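Local coordinates for protein peptide synthetase, module 7 (Actinoplanes teichomyceticus, PDB 4TX3) that probably serves as the condensation-like domain of the last teicoplanin synthetase module, recruiting the cytochrome P450 enzymes that cross-link the bound peptide, at residues T219-D224 and D425-D430; A88-L93 and R119-R124; T312-D317 and R452-L457; G285-R290 and P303-F308. All blocks are in the same frame, centred on the assembly; numbering follows the deposited sequence.

Contact 1 (T219-D224 and D425-D430). With SO4 (sulfate ion), chain G.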
# COMPACT_ATOMS: atom_id res chain seq x y z
N THR B 219 19.61 -15.03 -27.96
CA THR B 219 20.13 -15.99 -26.99
C THR B 219 19.90 -17.38 -27.57
O THR B 219 18.83 -17.63 -28.13
CB THR B 219 19.42 -15.85 -25.61
OG1 THR B 219 19.50 -14.49 -25.16
CG2 THR B 219 20.04 -16.77 -24.56
N VAL B 220 20.89 -18.27 -27.48
CA VAL B 220 20.70 -19.65 -27.93
C VAL B 220 19.83 -20.42 -26.95
O VAL B 220 20.20 -20.57 -25.79
CB VAL B 220 22.04 -20.41 -28.10
CG1 VAL B 220 21.77 -21.89 -28.36
CG2 VAL B 220 22.84 -19.83 -29.22
N LEU B 221 18.70 -20.94 -27.41
CA LEU B 221 17.77 -21.62 -26.50
C LEU B 221 17.26 -22.91 -27.13
O LEU B 221 17.40 -23.10 -28.34
CB LEU B 221 16.60 -20.68 -26.15
CG LEU B 221 16.96 -19.34 -25.47
CD1 LEU B 221 15.86 -18.32 -25.68
CD2 LEU B 221 17.26 -19.50 -23.98
N PRO B 222 16.68 -23.82 -26.34
CA PRO B 222 16.30 -25.09 -26.99
C PRO B 222 14.98 -25.01 -27.77
O PRO B 222 13.95 -25.56 -27.33
CB PRO B 222 16.18 -26.05 -25.80
CG PRO B 222 15.73 -25.17 -24.68
CD PRO B 222 16.46 -23.85 -24.89
N PHE B 223 15.02 -24.36 -28.93
CA PHE B 223 13.82 -24.15 -29.74
C PHE B 223 13.23 -25.47 -30.26
O PHE B 223 13.97 -26.43 -30.47
CB PHE B 223 14.11 -23.22 -30.92
CG PHE B 223 14.57 -21.84 -30.53
CD1 PHE B 223 13.80 -21.04 -29.72
CD2 PHE B 223 15.77 -21.33 -31.02
CE1 PHE B 223 14.22 -19.75 -29.38
CE2 PHE B 223 16.20 -20.06 -30.67
CZ PHE B 223 15.42 -19.27 -29.85
N ASP B 224 11.92 -25.51 -30.45
CA ASP B 224 11.29 -26.66 -31.10
C ASP B 224 10.95 -26.31 -32.56
O ASP B 224 10.74 -27.21 -33.38
CB ASP B 224 10.02 -27.09 -30.35
CG ASP B 224 10.34 -27.80 -29.04
OD1 ASP B 224 11.09 -28.79 -29.05
OD2 ASP B 224 9.84 -27.36 -27.99
N ASP B 425 5.17 -20.39 -30.09
CA ASP B 425 5.70 -20.46 -31.45
C ASP B 425 7.03 -21.20 -31.50
O ASP B 425 7.35 -21.84 -32.51
CB ASP B 425 5.90 -19.06 -32.02
CG ASP B 425 4.66 -18.49 -32.66
OD1 ASP B 425 3.57 -19.10 -32.51
OD2 ASP B 425 4.76 -17.43 -33.30
N LEU B 426 7.80 -21.08 -30.42
CA LEU B 426 9.17 -21.55 -30.38
C LEU B 426 9.33 -22.80 -29.54
O LEU B 426 10.21 -23.62 -29.80
CB LEU B 426 10.09 -20.46 -29.83
CG LEU B 426 10.11 -19.09 -30.51
CD1 LEU B 426 11.03 -18.13 -29.77
CD2 LEU B 426 10.52 -19.20 -31.97
N PHE B 427 8.49 -22.93 -28.52
CA PHE B 427 8.65 -24.02 -27.55
C PHE B 427 7.38 -24.85 -27.36
O PHE B 427 6.27 -24.33 -27.32
CB PHE B 427 9.05 -23.47 -26.17
CG PHE B 427 10.32 -22.66 -26.18
CD1 PHE B 427 11.57 -23.28 -26.25
CD2 PHE B 427 10.27 -21.27 -26.08
CE1 PHE B 427 12.74 -22.54 -26.24
CE2 PHE B 427 11.44 -20.52 -26.07
CZ PHE B 427 12.68 -21.15 -26.15
N ASP B 428 7.59 -26.15 -27.20
CA ASP B 428 6.57 -27.07 -26.72
C ASP B 428 6.52 -27.07 -25.20
O ASP B 428 7.52 -26.73 -24.55
CB ASP B 428 6.85 -28.48 -27.23
CG ASP B 428 6.50 -28.64 -28.67
OD1 ASP B 428 5.50 -28.03 -29.08
OD2 ASP B 428 7.22 -29.35 -29.40
N HIS B 429 5.38 -27.47 -24.64
CA HIS B 429 5.17 -27.47 -23.19
C HIS B 429 6.21 -28.29 -22.45
O HIS B 429 6.62 -27.91 -21.35
CB HIS B 429 3.77 -28.00 -22.85
CG HIS B 429 3.42 -27.92 -21.39
ND1 HIS B 429 3.65 -28.96 -20.51
CD2 HIS B 429 2.87 -26.92 -20.66
CE1 HIS B 429 3.25 -28.61 -19.30
NE2 HIS B 429 2.77 -27.38 -19.36
N ASP B 430 6.64 -29.41 -23.04
CA ASP B 430 7.62 -30.30 -22.38
C ASP B 430 9.02 -29.69 -22.36
O ASP B 430 9.76 -29.85 -21.38
CB ASP B 430 7.65 -31.69 -23.05
CG ASP B 430 7.97 -31.66 -24.54
OD1 ASP B 430 8.80 -30.83 -25.00
OD2 ASP B 430 7.40 -32.50 -25.28
S SO4 G . 2.28 -28.43 -26.55
O1 SO4 G . 0.93 -27.89 -26.29
O2 SO4 G . 2.50 -28.64 -27.98
O3 SO4 G . 3.28 -27.47 -26.05
O4 SO4 G . 2.45 -29.70 -25.83
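Phe223 sets its CG anti to its carbonyl carbon (chi1 -62°), and Phe427 does the same (chi1 -57°). With these torsions both rings come forward although neither side chain starts out toward the opposite segment. The CD1 corner of Phe223 meets CZ of Phe427 at 3.7 Å. The two ring planes are inclined by 33°. Phe223 CE1 also touches Leu426 CD1 at 3.6 Å, and these two side chains run alongside each other. Leu221 CB and Pro222 O both meet the rim of the Phe427 ring, close to its plane. Pro222 sits at the centre of an inverse gamma turn, closed by Phe223 N and Leu221 O at 2.8 Å. Past this turn Asp224 N bonds to Leu426 O. The carboxylate of Asp224 then takes Asp428 N on the anti side of OD2 (2.7 Å). Asp224 OD2 is also hydrogen-bonded to Thr431 OG1. Asp428 OD2 lies only 3.6 Å from Asp224 OD2, and the salt bridge of Asp428 to Arg225 probably offsets this crowding of charge. A sulfate ion, most likely left from the crystallisation, accepts a hydrogen bond from His429 N. The contact joins the loop before strand 235-242 to the start of helix 429-448. Leu221 also rests on Leu273 of helix 261-278, while Phe427 reaches Leu399 of strand 399-407 and Tyr422 of strand 413-423.

Contact 2 (A88-L93 and R119-R124)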
# COMPACT_ATOMS: atom_id res chain seq x y z
N ALA B 88 -13.44 13.34 -22.81
CA ALA B 88 -13.99 12.16 -22.15
C ALA B 88 -13.79 10.87 -22.95
O ALA B 88 -13.46 10.89 -24.14
CB ALA B 88 -15.46 12.37 -21.88
N ALA B 89 -13.98 9.75 -22.26
CA ALA B 89 -14.03 8.44 -22.91
C ALA B 89 -15.47 7.95 -22.90
O ALA B 89 -16.14 7.95 -21.86
CB ALA B 89 -13.11 7.44 -22.20
N PRO B 90 -15.96 7.54 -24.08
CA PRO B 90 -17.33 7.04 -24.21
C PRO B 90 -17.45 5.72 -23.48
O PRO B 90 -16.65 4.83 -23.74
CB PRO B 90 -17.50 6.83 -25.73
CG PRO B 90 -16.24 7.41 -26.37
CD PRO B 90 -15.19 7.38 -25.33
N VAL B 91 -18.41 5.58 -22.57
CA VAL B 91 -18.65 4.26 -22.00
C VAL B 91 -20.11 3.92 -22.16
O VAL B 91 -20.97 4.66 -21.68
CB VAL B 91 -18.26 4.18 -20.51
CG1 VAL B 91 -18.60 2.79 -19.96
CG2 VAL B 91 -16.79 4.48 -20.32
N ARG B 92 -20.39 2.80 -22.83
CA ARG B 92 -21.74 2.26 -22.82
C ARG B 92 -21.71 0.83 -22.31
O ARG B 92 -20.99 -0.02 -22.84
CB ARG B 92 -22.37 2.33 -24.21
CG ARG B 92 -23.85 2.09 -24.19
CD ARG B 92 -24.48 2.45 -25.52
NE ARG B 92 -25.91 2.73 -25.37
CZ ARG B 92 -26.70 3.11 -26.36
NH1 ARG B 92 -26.21 3.26 -27.59
NH2 ARG B 92 -27.99 3.34 -26.14
N LEU B 93 -22.47 0.55 -21.26
CA LEU B 93 -22.28 -0.71 -20.56
C LEU B 93 -23.56 -1.55 -20.51
O LEU B 93 -24.01 -1.95 -19.44
CB LEU B 93 -21.76 -0.46 -19.14
CG LEU B 93 -21.09 -1.66 -18.50
CD1 LEU B 93 -19.78 -2.01 -19.21
CD2 LEU B 93 -20.87 -1.43 -17.01
N ARG B 119 -7.56 5.59 -33.67
CA ARG B 119 -8.92 6.09 -33.51
C ARG B 119 -9.69 5.50 -32.32
O ARG B 119 -10.78 5.97 -32.02
CB ARG B 119 -9.72 5.85 -34.81
CG ARG B 119 -10.01 4.39 -35.19
CD ARG B 119 -10.84 4.30 -36.48
NE ARG B 119 -10.20 5.03 -37.58
CZ ARG B 119 -9.53 4.47 -38.58
NH1 ARG B 119 -9.42 3.15 -38.64
NH2 ARG B 119 -8.98 5.21 -39.53
N ASP B 120 -9.13 4.50 -31.64
CA ASP B 120 -9.80 3.92 -30.47
C ASP B 120 -9.17 4.35 -29.15
O ASP B 120 -7.96 4.54 -29.07
CB ASP B 120 -9.77 2.39 -30.51
CG ASP B 120 -10.48 1.80 -31.71
OD1 ASP B 120 -11.38 2.46 -32.28
OD2 ASP B 120 -10.14 0.65 -32.08
N MET B 121 -9.98 4.50 -28.11
CA MET B 121 -9.44 4.62 -26.76
C MET B 121 -8.71 3.32 -26.40
O MET B 121 -9.14 2.23 -26.79
CB MET B 121 -10.56 4.92 -25.76
CG MET B 121 -11.48 6.06 -26.18
SD MET B 121 -10.78 7.67 -25.88
CE MET B 121 -11.83 8.71 -26.89
N PRO B 122 -7.61 3.41 -25.64
CA PRO B 122 -6.77 2.23 -25.41
C PRO B 122 -7.29 1.28 -24.32
O PRO B 122 -6.53 0.52 -23.73
CB PRO B 122 -5.44 2.85 -25.00
CG PRO B 122 -5.87 4.08 -24.21
CD PRO B 122 -7.16 4.57 -24.86
N TRP B 123 -8.58 1.31 -24.03
CA TRP B 123 -9.16 0.36 -23.10
C TRP B 123 -10.58 0.06 -23.49
O TRP B 123 -11.11 0.67 -24.41
CB TRP B 123 -9.10 0.87 -21.66
CG TRP B 123 -9.95 2.05 -21.40
CD1 TRP B 123 -9.75 3.33 -21.85
CD2 TRP B 123 -11.14 2.08 -20.61
NE1 TRP B 123 -10.76 4.15 -21.39
CE2 TRP B 123 -11.62 3.42 -20.63
CE3 TRP B 123 -11.86 1.11 -19.90
CZ2 TRP B 123 -12.79 3.80 -19.95
CZ3 TRP B 123 -13.02 1.50 -19.23
CH2 TRP B 123 -13.47 2.84 -19.26
N ARG B 124 -11.19 -0.86 -22.78
CA ARG B 124 -12.39 -1.51 -23.24
C ARG B 124 -13.00 -2.31 -22.10
O ARG B 124 -12.30 -3.04 -21.40
CB ARG B 124 -12.05 -2.40 -24.43
CG ARG B 124 -13.13 -3.27 -24.93
CD ARG B 124 -12.54 -4.38 -25.78
NE ARG B 124 -11.79 -3.86 -26.92
CZ ARG B 124 -10.66 -4.39 -27.36
NH1 ARG B 124 -10.16 -5.47 -26.75
NH2 ARG B 124 -10.04 -3.86 -28.41
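Met121 reaches Pro90 and Ala88 through a bent chain. Its CG is anti to the carbonyl carbon, and a turn at chi2 (-79°) swings the sulfur and methyl toward the other segment. CE ends 3.9 Å from Pro90 CD, and it lies equally near Ala88 O. Pro90 CD is also close to Met121 CG, so the proline ring is touched at two levels of the chain. Trp123 CG sits between the backbone N and the carbonyl carbon (chi1 67°), which carries the indole across to Ala89 and Val91. Ala89 CB meets the indole at its edge, 4.1 Å from NE1, and NE1 makes a weak bond to Leu70 O. Val91 CG2 is 3.9 Å from Trp123 CH2. The valine side chain stands at about a right angle to the indole. No hydrogen bond crosses between the segments; the joint is made mostly of apolar surfaces. Ala89 and Val91 also touch helix 53-66. The 88-93 loop thus lies along the start of strand 123-129 and leads to the parallel edge strand 96-97, within the N-terminal lobe of a condensation-domain fold, which is related to chloramphenicol acetyltransferase.

Contact 3 (T312-D317 and R452-L457)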
# COMPACT_ATOMS: atom_id res chain seq x y z
N THR B 312 25.75 -10.48 -18.30
CA THR B 312 26.56 -11.21 -17.35
C THR B 312 27.59 -12.03 -18.10
O THR B 312 27.29 -12.62 -19.12
CB THR B 312 25.68 -12.11 -16.44
OG1 THR B 312 24.85 -11.26 -15.64
CG2 THR B 312 26.54 -12.95 -15.52
N ASP B 313 28.83 -12.03 -17.59
CA ASP B 313 29.91 -12.80 -18.19
C ASP B 313 30.19 -14.05 -17.37
O ASP B 313 30.60 -13.96 -16.22
CB ASP B 313 31.16 -11.93 -18.31
CG ASP B 313 32.39 -12.72 -18.77
OD1 ASP B 313 32.26 -13.83 -19.34
OD2 ASP B 313 33.52 -12.21 -18.57
N LEU B 314 30.01 -15.22 -17.99
CA LEU B 314 30.13 -16.50 -17.27
C LEU B 314 31.34 -17.33 -17.67
O LEU B 314 31.34 -18.55 -17.49
CB LEU B 314 28.87 -17.33 -17.46
CG LEU B 314 27.63 -16.62 -16.92
CD1 LEU B 314 26.72 -16.21 -18.06
CD2 LEU B 314 26.91 -17.47 -15.91
N SER B 315 32.38 -16.69 -18.20
CA SER B 315 33.58 -17.42 -18.59
C SER B 315 34.38 -17.88 -17.37
O SER B 315 34.21 -17.35 -16.28
CB SER B 315 34.45 -16.56 -19.51
OG SER B 315 34.85 -15.36 -18.88
N ALA B 316 35.23 -18.89 -17.60
CA ALA B 316 36.16 -19.48 -16.63
C ALA B 316 35.50 -20.35 -15.55
O ALA B 316 35.96 -20.38 -14.42
CB ALA B 316 37.00 -18.40 -15.97
N ASP B 317 34.45 -21.07 -15.94
CA ASP B 317 33.73 -21.99 -15.06
C ASP B 317 33.56 -21.48 -13.62
O ASP B 317 34.04 -22.10 -12.67
CB ASP B 317 34.44 -23.34 -15.04
CG ASP B 317 33.49 -24.49 -14.79
OD1 ASP B 317 32.38 -24.49 -15.38
OD2 ASP B 317 33.84 -25.40 -14.01
N ARG B 452 29.64 -24.56 -5.93
CA ARG B 452 29.57 -25.37 -7.13
C ARG B 452 29.74 -24.53 -8.40
O ARG B 452 29.24 -23.39 -8.49
CB ARG B 452 28.24 -26.13 -7.15
CG ARG B 452 28.07 -27.02 -8.36
CD ARG B 452 27.06 -28.11 -8.11
NE ARG B 452 27.25 -28.72 -6.80
CZ ARG B 452 26.72 -29.89 -6.46
NH1 ARG B 452 25.99 -30.56 -7.33
NH2 ARG B 452 26.94 -30.38 -5.24
N ARG B 453 30.45 -25.09 -9.38
CA ARG B 453 30.70 -24.40 -10.65
C ARG B 453 29.74 -24.87 -11.72
O ARG B 453 29.12 -25.94 -11.59
CB ARG B 453 32.14 -24.62 -11.12
CG ARG B 453 33.16 -24.21 -10.09
CD ARG B 453 34.59 -24.56 -10.49
NE ARG B 453 35.51 -24.18 -9.41
CZ ARG B 453 36.09 -22.98 -9.31
NH1 ARG B 453 35.87 -22.04 -10.22
NH2 ARG B 453 36.90 -22.73 -8.28
N ILE B 454 29.62 -24.07 -12.78
CA ILE B 454 28.70 -24.32 -13.89
C ILE B 454 28.78 -25.75 -14.43
O ILE B 454 27.76 -26.41 -14.68
CB ILE B 454 28.97 -23.33 -15.05
CG1 ILE B 454 28.63 -21.90 -14.62
CG2 ILE B 454 28.15 -23.70 -16.26
CD1 ILE B 454 28.77 -20.87 -15.75
N SER B 455 30.02 -26.22 -14.60
CA SER B 455 30.32 -27.53 -15.17
C SER B 455 29.95 -28.71 -14.25
O SER B 455 29.81 -29.83 -14.73
CB SER B 455 31.80 -27.62 -15.51
OG SER B 455 32.58 -27.55 -14.33
N ASP B 456 29.83 -28.46 -12.95
CA ASP B 456 29.38 -29.48 -12.01
C ASP B 456 27.88 -29.49 -11.75
O ASP B 456 27.43 -30.20 -10.87
CB ASP B 456 30.05 -29.33 -10.64
CG ASP B 456 31.53 -29.07 -10.72
OD1 ASP B 456 32.20 -29.63 -11.63
OD2 ASP B 456 32.02 -28.32 -9.82
N LEU B 457 27.11 -28.67 -12.47
CA LEU B 457 25.66 -28.63 -12.25
C LEU B 457 25.02 -29.89 -12.84
O LEU B 457 25.24 -30.23 -14.00
CB LEU B 457 25.04 -27.38 -12.88
CG LEU B 457 25.41 -26.02 -12.29
CD1 LEU B 457 24.66 -24.89 -12.98
CD2 LEU B 457 25.21 -25.94 -10.77
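Arg453 starts the contact by stretching along Asp317. Its chain is extended from CG to NE, and CB, CG and CD all pass close to Asp317 O or OD2. At the end NH1 gives a fairly straight bond to Asp317 O (3.1 Å, 165°), with the oxygen lying in the guanidinium plane. Glu322 is a distant, weak ionic partner of the same NH1. Ile454 comes next and turns inward. Its CD1 meets Leu314 CD2 at 3.9 Å, the two side chains crossing at about a right angle, while its CB lies 3.6 Å from Asp317 OD1. Ile454 also touches Met271, and Leu314 touches Ala270, both of helix 261-278. Ser455 then takes both oxygens of the Asp317 carboxylate. OG donates to the syn side of OD2 at 2.5 Å, and the backbone N makes a weak bond to OD1 at 3.0 Å. Asp317 presents this carboxylate with CG anti to its backbone N (chi1 -150°). Replacing Asp317 by an alanine would probably leave Ser455 OG and N without these mates and free the serine side chain to turn. The short 3-10 turn at 454-456, which follows helix 429-448, is thereby pinned to the loop between strand 306-313 and helix 320-334. That loop opens with an Asx turn, in which Asp313 OD1 accepts from Ser315 N. All of this lies in the C-terminal lobe of the condensation-domain fold.

Contact 4 (G285-R290 and P303-F308)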
# COMPACT_ATOMS: atom_id res chain seq x y z
N GLY B 285 17.05 -9.98 -18.82
CA GLY B 285 16.32 -8.76 -18.54
C GLY B 285 15.26 -8.94 -17.47
O GLY B 285 14.85 -10.06 -17.16
N THR B 286 14.84 -7.81 -16.92
CA THR B 286 13.80 -7.78 -15.91
C THR B 286 12.97 -6.50 -16.08
O THR B 286 13.44 -5.53 -16.68
CB THR B 286 14.38 -7.85 -14.48
OG1 THR B 286 13.35 -8.27 -13.57
CG2 THR B 286 14.93 -6.50 -14.05
N THR B 287 11.75 -6.51 -15.56
CA THR B 287 10.90 -5.33 -15.62
C THR B 287 10.75 -4.71 -14.23
O THR B 287 10.21 -5.32 -13.32
CB THR B 287 9.54 -5.66 -16.21
OG1 THR B 287 9.72 -6.19 -17.53
CG2 THR B 287 8.68 -4.40 -16.32
N LEU B 288 11.27 -3.50 -14.08
CA LEU B 288 11.14 -2.74 -12.85
C LEU B 288 9.83 -1.96 -12.85
O LEU B 288 9.40 -1.49 -13.91
CB LEU B 288 12.30 -1.76 -12.70
CG LEU B 288 13.71 -2.30 -12.81
CD1 LEU B 288 14.69 -1.16 -12.59
CD2 LEU B 288 13.89 -3.38 -11.77
N PRO B 289 9.22 -1.78 -11.66
CA PRO B 289 8.06 -0.88 -11.57
C PRO B 289 8.54 0.56 -11.62
O PRO B 289 9.75 0.79 -11.57
CB PRO B 289 7.49 -1.20 -10.19
CG PRO B 289 8.73 -1.45 -9.38
CD PRO B 289 9.66 -2.21 -10.33
N ARG B 290 7.60 1.51 -11.71
CA ARG B 290 7.91 2.92 -11.61
C ARG B 290 8.81 3.22 -10.41
O ARG B 290 8.74 2.55 -9.38
CB ARG B 290 6.62 3.73 -11.51
CG ARG B 290 5.75 3.38 -10.32
CD ARG B 290 4.34 3.96 -10.45
NE ARG B 290 3.48 3.12 -11.29
CZ ARG B 290 2.23 3.43 -11.64
NH1 ARG B 290 1.67 4.56 -11.21
NH2 ARG B 290 1.54 2.61 -12.41
N PRO B 303 2.04 3.53 -18.82
CA PRO B 303 3.07 2.52 -19.11
C PRO B 303 4.39 2.87 -18.44
O PRO B 303 5.39 3.15 -19.12
CB PRO B 303 3.18 2.59 -20.63
CG PRO B 303 2.84 4.02 -20.96
CD PRO B 303 1.75 4.39 -19.98
N PHE B 304 4.39 2.84 -17.11
CA PHE B 304 5.54 3.25 -16.31
C PHE B 304 6.58 2.15 -16.09
O PHE B 304 7.70 2.45 -15.71
CB PHE B 304 5.09 3.75 -14.94
CG PHE B 304 4.35 5.04 -15.00
CD1 PHE B 304 5.00 6.22 -15.36
CD2 PHE B 304 3.00 5.08 -14.66
CE1 PHE B 304 4.32 7.41 -15.41
CE2 PHE B 304 2.29 6.29 -14.71
CZ PHE B 304 2.95 7.45 -15.08
N ALA B 305 6.21 0.89 -16.27
CA ALA B 305 7.16 -0.15 -15.91
C ALA B 305 8.28 -0.17 -16.95
O ALA B 305 8.03 0.01 -18.14
CB ALA B 305 6.46 -1.53 -15.79
N ARG B 306 9.52 -0.36 -16.50
CA ARG B 306 10.70 -0.16 -17.36
C ARG B 306 11.59 -1.38 -17.47
O ARG B 306 12.11 -1.87 -16.45
CB ARG B 306 11.52 0.99 -16.81
CG ARG B 306 11.40 1.03 -15.32
CD ARG B 306 11.71 2.36 -14.75
NE ARG B 306 11.67 2.24 -13.31
CZ ARG B 306 12.59 2.76 -12.52
NH1 ARG B 306 13.61 3.43 -13.05
NH2 ARG B 306 12.50 2.58 -11.20
N PRO B 307 11.79 -1.87 -18.70
CA PRO B 307 12.73 -2.96 -18.98
C PRO B 307 14.14 -2.57 -18.55
O PRO B 307 14.50 -1.39 -18.60
CB PRO B 307 12.64 -3.15 -20.49
CG PRO B 307 11.31 -2.58 -20.87
CD PRO B 307 11.11 -1.42 -19.93
N PHE B 308 14.91 -3.56 -18.13
CA PHE B 308 16.19 -3.35 -17.49
C PHE B 308 17.05 -4.60 -17.76
O PHE B 308 16.89 -5.64 -17.09
CB PHE B 308 16.00 -3.11 -15.99
CG PHE B 308 17.28 -3.06 -15.20
CD1 PHE B 308 18.30 -2.18 -15.55
CD2 PHE B 308 17.46 -3.89 -14.09
CE1 PHE B 308 19.49 -2.13 -14.83
CE2 PHE B 308 18.65 -3.86 -13.36
CZ PHE B 308 19.67 -2.97 -13.73
O HOH W 1 11.68 0.65 -9.67
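Phe308 and Thr286 lie side by side and point the same way, with Thr286 CG2 at the edge of the ring, 3.6 Å from CD2. Leu288 shares this face of the sheet. It crosses Phe308 at a slant, its CG 4.0 Å from Phe308 CB, and its CD1 lies over one face of the Arg306 guanidinium. On the side carrying Thr287 and Pro307, Thr287 CG2 meets Ala305 CB at 3.7 Å. The strands are antiparallel. Thr286 with Phe308 and Leu288 with Arg306 are hydrogen-bonded pairs, and Thr287 with Pro307 is the non-hydrogen-bonded pair between them. Between the end of strand 281-288 and the start of strand 306-313 the chain makes an excursion that probably corresponds to the floor loop of condensation domains. Arg306 braces its start. Extended from CG to NE, it gives Pro289 O a bond from NE (3.0 Å, 162°), the oxygen in the guanidinium plane but NE itself above the carbonyl plane. NH2 adds a weak bond to the same oxygen, and a water links the two as well. A leucine in place of Arg306 is likely to leave Pro289 O without its NE and NH2 donors and the water without one anchor. The Arg290 guanidinium meets Phe304 face first, with CD2 of the ring 3.5 Å from CZ and the planes 52° apart. NH1 bonds Leu297 O and Met300 O, and NH2 forms a salt bridge with Asp147, which lies where condensation domains carry the Asp of their HHxxxDG motif, a motif only partly kept here. Phe304 in turn meets Phe180 and Tyr183 edge-to-face.

Contact 2 comes first along the chain and closes before the others open. It stands apart, its centre about 52 Å from that of contact 3, on the opposite side of the chain's centre. Contact 4 is the most central, about 6 Å from the middle of the chain. It lies between the two ends of contact 1 in sequence. Contacts 3 and 4 share strand 306-313, one at each end, although their centres are about 28 Å apart. Contacts 1 and 3 alternate along the chain, with centres about 23 Å apart, and both involve the region of helix 429-448. Contacts 1 and 3 thus tie up the C-terminal lobe, contact 2 belongs to the N-terminal lobe, and contact 4 lies between them.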